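Local coordinates for protein putative thiol-disulfide oxidoreductase (Bacteroides vulgatus, PDB 4GRF) that probably acts as a thiol-disulfide oxidoreductase, this chain being its thioredoxin domain with a CxxC disulfide, at residues L115-P118 with E119-V123. Residues are numbered along the deposited sequence; the frame is centred on the assembly and turned at random.
Sequences LVDP and EGKIV
Asp-117 folds its carboxylate back over the turn it begins, and OD1 accepts two backbone N-H groups, from Glu-119 N at 3.0 Å, forming an Asx turn, and from Lys-121 N at 2.9 Å. The two donors meet OD1 from opposite faces of the carboxylate plane; the Glu-119 bond is the more bent, 135° at its hydrogen against 159°. With chi1 at 75°, CG sits between the backbone N and the carbonyl carbon, which swings the carboxylate toward these amides. The other oxygen, OD2, lies 3.5 Å from Lys-121 CB and takes a hydrogen bond from a water that also donates to Glu-119 OE1, which probably eases the closeness of the two carboxylates. With an alanine here, the Glu-119 and Lys-121 amides would probably lose their shared acceptor and the turn its side-chain clasp. Gly-120 N donates to Asp-117 O, closing the turn; across the hairpin arms, Asp-117 N donates to Lys-121 O, and Val-123 N to Leu-115 O at 2.8 Å, nearly straight. Gly-120 has a positive phi, where a CB would jam against the preceding carbonyl. Among apolar groups, Val-116 CG1 presses on Gly-120 CA at 3.5 Å. On one sheet face Leu-115 CG meets Val-123 CG2 at 4.0 Å, and Phe-139 of helix 129-140 touches both side chains; on the opposite face Val-116 and Ile-122, an antiparallel non-hydrogen-bonded pair, meet Ala-9. Together these contacts form a beta hairpin with a type I turn and G1 beta bulge at Gly-120, joining the last two strands of the thioredoxin-fold sheet.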
loop_
_atom_site.group_PDB
_atom_site.type_symbol
_atom_site.label_atom_id
_atom_site.label_comp_id
_atom_site.label_asym_id
_atom_site.label_seq_id
_atom_site.Cartn_x
_atom_site.Cartn_y
_atom_site.Cartn_z
ATOM N N LEU A 115 -0.708 -6.023 -5.521
ATOM C CA LEU A 115 -2.070 -5.744 -5.947
ATOM C C LEU A 115 -2.969 -6.824 -5.390
ATOM O O LEU A 115 -2.708 -8.021 -5.589
ATOM C CB LEU A 115 -2.216 -5.711 -7.472
ATOM C CG LEU A 115 -3.612 -5.288 -7.977
ATOM C CD1 LEU A 115 -4.030 -3.912 -7.459
ATOM C CD2 LEU A 115 -3.678 -5.350 -9.496
ATOM N N VAL A 116 -3.974 -6.387 -4.643
ATOM C CA VAL A 116 -4.984 -7.263 -4.049
ATOM C C VAL A 116 -6.320 -7.113 -4.797
ATOM O O VAL A 116 -6.749 -6.010 -5.105
ATOM C CB VAL A 116 -5.146 -6.931 -2.556
ATOM C CG1 VAL A 116 -6.238 -7.787 -1.923
ATOM C CG2 VAL A 116 -3.814 -7.110 -1.833
ATOM N N ASP A 117 -6.981 -8.239 -5.084
ATOM C CA ASP A 117 -8.250 -8.189 -5.825
ATOM C C ASP A 117 -9.442 -7.921 -4.891
ATOM O O ASP A 117 -9.293 -7.814 -3.676
ATOM C CB ASP A 117 -8.402 -9.436 -6.733
ATOM C CG ASP A 117 -8.764 -10.712 -5.973
ATOM O OD1 ASP A 117 -9.079 -10.636 -4.776
ATOM O OD2 ASP A 117 -8.747 -11.807 -6.600
ATOM N N PRO A 118 -10.631 -7.720 -5.459
ATOM C CA PRO A 118 -11.782 -7.317 -4.631
ATOM C C PRO A 118 -12.205 -8.356 -3.591
ATOM O O PRO A 118 -12.961 -8.042 -2.665
ATOM C CB PRO A 118 -12.877 -7.078 -5.678
ATOM C CG PRO A 118 -12.136 -6.674 -6.900
ATOM C CD PRO A 118 -10.885 -7.501 -6.900
ATOM N N GLU A 119 -11.708 -9.580 -3.729
ATOM C CA GLU A 119 -12.004 -10.629 -2.765
ATOM C C GLU A 119 -10.890 -10.809 -1.746
ATOM O O GLU A 119 -10.977 -11.657 -0.862
ATOM C CB GLU A 119 -12.248 -11.953 -3.483
ATOM C CG GLU A 119 -13.595 -12.011 -4.172
ATOM C CD GLU A 119 -13.527 -11.546 -5.603
ATOM O OE1 GLU A 119 -12.564 -11.933 -6.301
ATOM O OE2 GLU A 119 -14.436 -10.795 -6.029
ATOM N N GLY A 120 -9.817 -10.036 -1.884
ATOM C CA GLY A 120 -8.718 -10.128 -0.939
ATOM C C GLY A 120 -7.558 -11.070 -1.266
ATOM O O GLY A 120 -6.729 -11.357 -0.411
ATOM N N LYS A 121 -7.489 -11.517 -2.511
ATOM C CA LYS A 121 -6.407 -12.343 -2.997
ATOM C C LYS A 121 -5.295 -11.514 -3.638
ATOM O O LYS A 121 -5.558 -10.553 -4.363
ATOM C CB LYS A 121 -6.958 -13.322 -4.033
ATOM C CG LYS A 121 -6.083 -14.537 -4.300
ATOM C CD LYS A 121 -6.807 -15.537 -5.198
ATOM C CE LYS A 121 -6.959 -14.987 -6.605
ATOM N NZ LYS A 121 -7.502 -15.992 -7.560
ATOM N N ILE A 122 -4.050 -11.891 -3.383
ATOM C CA ILE A 122 -2.920 -11.202 -3.999
ATOM C C ILE A 122 -2.788 -11.650 -5.452
ATOM O O ILE A 122 -2.584 -12.836 -5.726
ATOM C CB ILE A 122 -1.619 -11.474 -3.232
ATOM C CG1 ILE A 122 -1.774 -10.981 -1.794
ATOM C CG2 ILE A 122 -0.440 -10.797 -3.904
ATOM C CD1 ILE A 122 -0.631 -11.345 -0.880
ATOM N N VAL A 123 -2.895 -10.716 -6.387
ATOM C CA VAL A 123 -2.882 -11.096 -7.801
ATOM C C VAL A 123 -1.656 -10.624 -8.558
ATOM O O VAL A 123 -1.431 -11.044 -9.689
ATOM C CB VAL A 123 -4.176 -10.662 -8.537
ATOM C CG1 VAL A 123 -5.375 -11.417 -7.976
ATOM C CG2 VAL A 123 -4.387 -9.157 -8.467
HETATM O O HOH W 1 -10.118 -13.944 -5.800
#